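Complement factor H (PDB 6XZ6) is a regulator of the complement system, built of sushi repeats, one of which is bound here by the factor H receptor of trypanosomes. Local coordinates at residues E2-P7 with K21-D26. Residues are numbered along the deposited sequence; the frame is centred on the assembly and turned at random.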
ATOM      1  N   GLU B   2     -33.351 -26.646  20.924  1.00 89.93           N
ATOM      2  CA  GLU B   2     -33.956 -25.336  20.665  1.00 85.27           C
ATOM      3  C   GLU B   2     -33.237 -24.197  21.422  1.00 80.71           C
ATOM      4  O   GLU B   2     -33.861 -23.234  21.877  1.00 79.24           O
ATOM      5  CB  GLU B   2     -35.479 -25.367  20.926  1.00 92.23           C
ATOM      6  CG  GLU B   2     -36.325 -25.402  19.657  1.00103.89           C
ATOM      7  CD  GLU B   2     -36.481 -26.718  18.906  1.00120.50           C
ATOM      8  OE1 GLU B   2     -37.630 -27.041  18.529  1.00117.90           O
ATOM      9  OE2 GLU B   2     -35.466 -27.415  18.678  1.00106.14           O
ATOM     10  N   ILE B   3     -31.904 -24.321  21.527  1.00 72.42           N
ATOM     11  CA  ILE B   3     -30.970 -23.342  22.112  1.00 66.25           C
ATOM     12  C   ILE B   3     -30.680 -22.230  21.079  1.00 65.10           C
ATOM     13  O   ILE B   3     -30.436 -22.531  19.909  1.00 64.30           O
ATOM     14  CB  ILE B   3     -29.652 -24.063  22.569  1.00 68.15           C
ATOM     15  CG1 ILE B   3     -29.883 -24.921  23.842  1.00 73.53           C
ATOM     16  CG2 ILE B   3     -28.479 -23.092  22.757  1.00 62.27           C
ATOM     17  CD1 ILE B   3     -28.782 -25.937  24.156  1.00 79.52           C
ATOM     18  N   THR B   4     -30.715 -20.949  21.509  1.00 58.60           N
ATOM     19  CA  THR B   4     -30.357 -19.803  20.660  1.00 53.48           C
ATOM     20  C   THR B   4     -29.461 -18.851  21.420  1.00 55.41           C
ATOM     21  O   THR B   4     -29.568 -18.774  22.644  1.00 56.71           O
ATOM     22  CB  THR B   4     -31.557 -19.071  20.021  1.00 61.57           C
ATOM     23  OG1 THR B   4     -32.596 -18.845  20.974  1.00 65.18           O
ATOM     24  CG2 THR B   4     -32.082 -19.770  18.785  1.00 63.41           C
ATOM     25  N   CYS B   5     -28.565 -18.139  20.691  1.00 48.88           N
ATOM     26  CA  CYS B   5     -27.637 -17.129  21.217  1.00 45.82           C
ATOM     27  C   CYS B   5     -27.808 -15.853  20.456  1.00 44.34           C
ATOM     28  O   CYS B   5     -28.061 -15.856  19.249  1.00 42.16           O
ATOM     29  CB  CYS B   5     -26.174 -17.578  21.135  1.00 44.94           C
ATOM     30  SG  CYS B   5     -25.789 -19.092  22.042  1.00 52.94           S
ATOM     31  N   ASP B   6     -27.524 -14.768  21.145  1.00 39.43           N
ATOM     32  CA  ASP B   6     -27.469 -13.445  20.573  1.00 37.33           C
ATOM     33  C   ASP B   6     -26.041 -13.312  20.034  1.00 35.93           C
ATOM     34  O   ASP B   6     -25.162 -14.064  20.497  1.00 35.57           O
ATOM     35  CB  ASP B   6     -27.710 -12.393  21.668  1.00 41.18           C
ATOM     36  CG  ASP B   6     -29.153 -12.258  22.107  1.00 62.66           C
ATOM     37  OD1 ASP B   6     -30.062 -12.388  21.238  1.00 65.04           O
ATOM     38  OD2 ASP B   6     -29.384 -12.013  23.315  1.00 72.01           O
ATOM     39  N   PRO B   7     -25.770 -12.387  19.078  1.00 27.59           N
ATOM     40  CA  PRO B   7     -24.387 -12.218  18.603  1.00 24.48           C
ATOM     41  C   PRO B   7     -23.401 -11.969  19.753  1.00 27.38           C
ATOM     42  O   PRO B   7     -23.774 -11.299  20.729  1.00 28.98           O
ATOM     43  CB  PRO B   7     -24.476 -10.980  17.712  1.00 25.70           C
ATOM     44  CG  PRO B   7     -25.899 -10.855  17.344  1.00 31.18           C
ATOM     45  CD  PRO B   7     -26.687 -11.430  18.428  1.00 28.91           C
ATOM     46  N   LYS B  21     -28.979 -13.934  14.907  1.00 38.60           N
ATOM     47  CA  LYS B  21     -29.214 -14.993  15.883  1.00 39.66           C
ATOM     48  C   LYS B  21     -28.516 -16.265  15.446  1.00 43.22           C
ATOM     49  O   LYS B  21     -28.502 -16.609  14.255  1.00 44.09           O
ATOM     50  CB  LYS B  21     -30.727 -15.253  16.047  1.00 46.05           C
ATOM     51  CG  LYS B  21     -31.098 -15.954  17.347  1.00 65.79           C
ATOM     52  CD  LYS B  21     -32.292 -15.291  18.032  1.00 79.98           C
ATOM     53  CE  LYS B  21     -31.897 -14.266  19.082  1.00 88.49           C
ATOM     54  NZ  LYS B  21     -31.691 -12.914  18.492  1.00 93.41           N
ATOM     55  N   TYR B  22     -27.948 -16.970  16.431  1.00 38.57           N
ATOM     56  CA  TYR B  22     -27.228 -18.233  16.268  1.00 37.36           C
ATOM     57  C   TYR B  22     -27.985 -19.331  16.992  1.00 44.28           C
ATOM     58  O   TYR B  22     -28.682 -19.074  17.970  1.00 45.05           O
ATOM     59  CB  TYR B  22     -25.800 -18.109  16.817  1.00 34.26           C
ATOM     60  CG  TYR B  22     -25.017 -16.982  16.186  1.00 29.89           C
ATOM     61  CD1 TYR B  22     -25.193 -15.666  16.605  1.00 29.79           C
ATOM     62  CD2 TYR B  22     -24.092 -17.228  15.172  1.00 28.86           C
ATOM     63  CE1 TYR B  22     -24.496 -14.616  16.007  1.00 25.52           C
ATOM     64  CE2 TYR B  22     -23.375 -16.186  14.581  1.00 26.29           C
ATOM     65  CZ  TYR B  22     -23.576 -14.884  15.015  1.00 28.17           C
ATOM     66  OH  TYR B  22     -22.876 -13.841  14.486  1.00 30.77           O
ATOM     67  N   ARG B  23     -27.862 -20.548  16.496  1.00 43.70           N
ATOM     68  CA  ARG B  23     -28.554 -21.719  17.046  1.00 48.29           C
ATOM     69  C   ARG B  23     -27.535 -22.553  17.819  1.00 50.76           C
ATOM     70  O   ARG B  23     -26.338 -22.334  17.661  1.00 48.75           O
ATOM     71  CB  ARG B  23     -29.172 -22.549  15.895  1.00 53.41           C
ATOM     72  CG  ARG B  23     -29.935 -21.732  14.828  1.00 65.40           C
ATOM     73  CD  ARG B  23     -31.456 -21.727  14.992  1.00 83.10           C
ATOM     74  NE  ARG B  23     -32.011 -23.060  15.258  1.00104.57           N
ATOM     75  CZ  ARG B  23     -32.196 -24.010  14.342  1.00124.77           C
ATOM     76  NH1 ARG B  23     -32.696 -25.190  14.690  1.00116.04           N
ATOM     77  NH2 ARG B  23     -31.878 -23.789  13.071  1.00110.31           N
ATOM     78  N   GLY B  24     -27.998 -23.478  18.645  1.00 48.56           N
ATOM     79  CA  GLY B  24     -27.120 -24.362  19.400  1.00 49.44           C
ATOM     80  C   GLY B  24     -26.124 -25.068  18.503  1.00 53.40           C
ATOM     81  O   GLY B  24     -26.462 -25.478  17.390  1.00 54.57           O
ATOM     82  N   GLN B  25     -24.868 -25.131  18.959  1.00 49.34           N
ATOM     83  CA  GLN B  25     -23.704 -25.751  18.302  1.00 49.65           C
ATOM     84  C   GLN B  25     -23.142 -24.921  17.114  1.00 50.46           C
ATOM     85  O   GLN B  25     -22.171 -25.353  16.491  1.00 49.64           O
ATOM     86  CB  GLN B  25     -23.949 -27.225  17.916  1.00 56.62           C
ATOM     87  CG  GLN B  25     -24.247 -28.158  19.103  1.00 67.37           C
ATOM     88  CD  GLN B  25     -23.225 -28.098  20.223  1.00 81.75           C
ATOM     89  OE1 GLN B  25     -23.504 -27.574  21.309  1.00 74.82           O
ATOM     90  NE2 GLN B  25     -22.022 -28.632  19.988  1.00 68.77           N
ATOM     91  N   ASP B  26     -23.697 -23.705  16.864  1.00 44.90           N
ATOM     92  CA  ASP B  26     -23.199 -22.787  15.834  1.00 40.69           C
ATOM     93  C   ASP B  26     -21.910 -22.197  16.373  1.00 42.08           C
ATOM     94  O   ASP B  26     -21.880 -21.730  17.519  1.00 41.90           O
ATOM     95  CB  ASP B  26     -24.202 -21.648  15.523  1.00 39.89           C
ATOM     96  CG  ASP B  26     -25.271 -21.914  14.452  1.00 55.09           C
ATOM     97  OD1 ASP B  26     -25.503 -23.101  14.110  1.00 61.36           O
ATOM     98  OD2 ASP B  26     -25.884 -20.930  13.961  1.00 58.88           O
TER
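C5 and Y22 form the hydrogen-bonded pair of the short antiparallel sheet that ties the N-terminal end of this sushi (SCR) repeat to residues 22-23. Y22 N gives C5 O an almost straight bond (177°). C5 N returns one to Y22 O (2.9 Å). One step on, T4 and R23 make a non-hydrogen-bonded pair, and beyond it G24 N reaches I3 O in a more bent bond (133°). There the second strand leaves the sheet through the type II turn R23-D26.

At the other end K21 bends over the backbone of C5. Its CG is anti to the backbone N (chi1 -160°) and lies 3.6 Å from C5 O; further bends along the chain bring the amine alongside the D6 carboxylate in a salt bridge from K21 NZ to D6 OD1 (3.2 Å), its hydrogen bond weak. T4, on the same face as R23, sets its CB and CG2 against K21 CG and Y22 O.

C5 and Y22 point to the other face, where C5 is bonded to C47 in the first-to-third cysteine disulfide of the sushi fold, the partner of C32-C58, and the Y22 ring meets W52 edge-to-face. Y22 OH is hydrogen-bonded to P17 O and L19 N. C5 O lies at the ring edge, in plane, while P7 comes up obliquely beside the ring, its CA 3.5 Å from Y22 CE1.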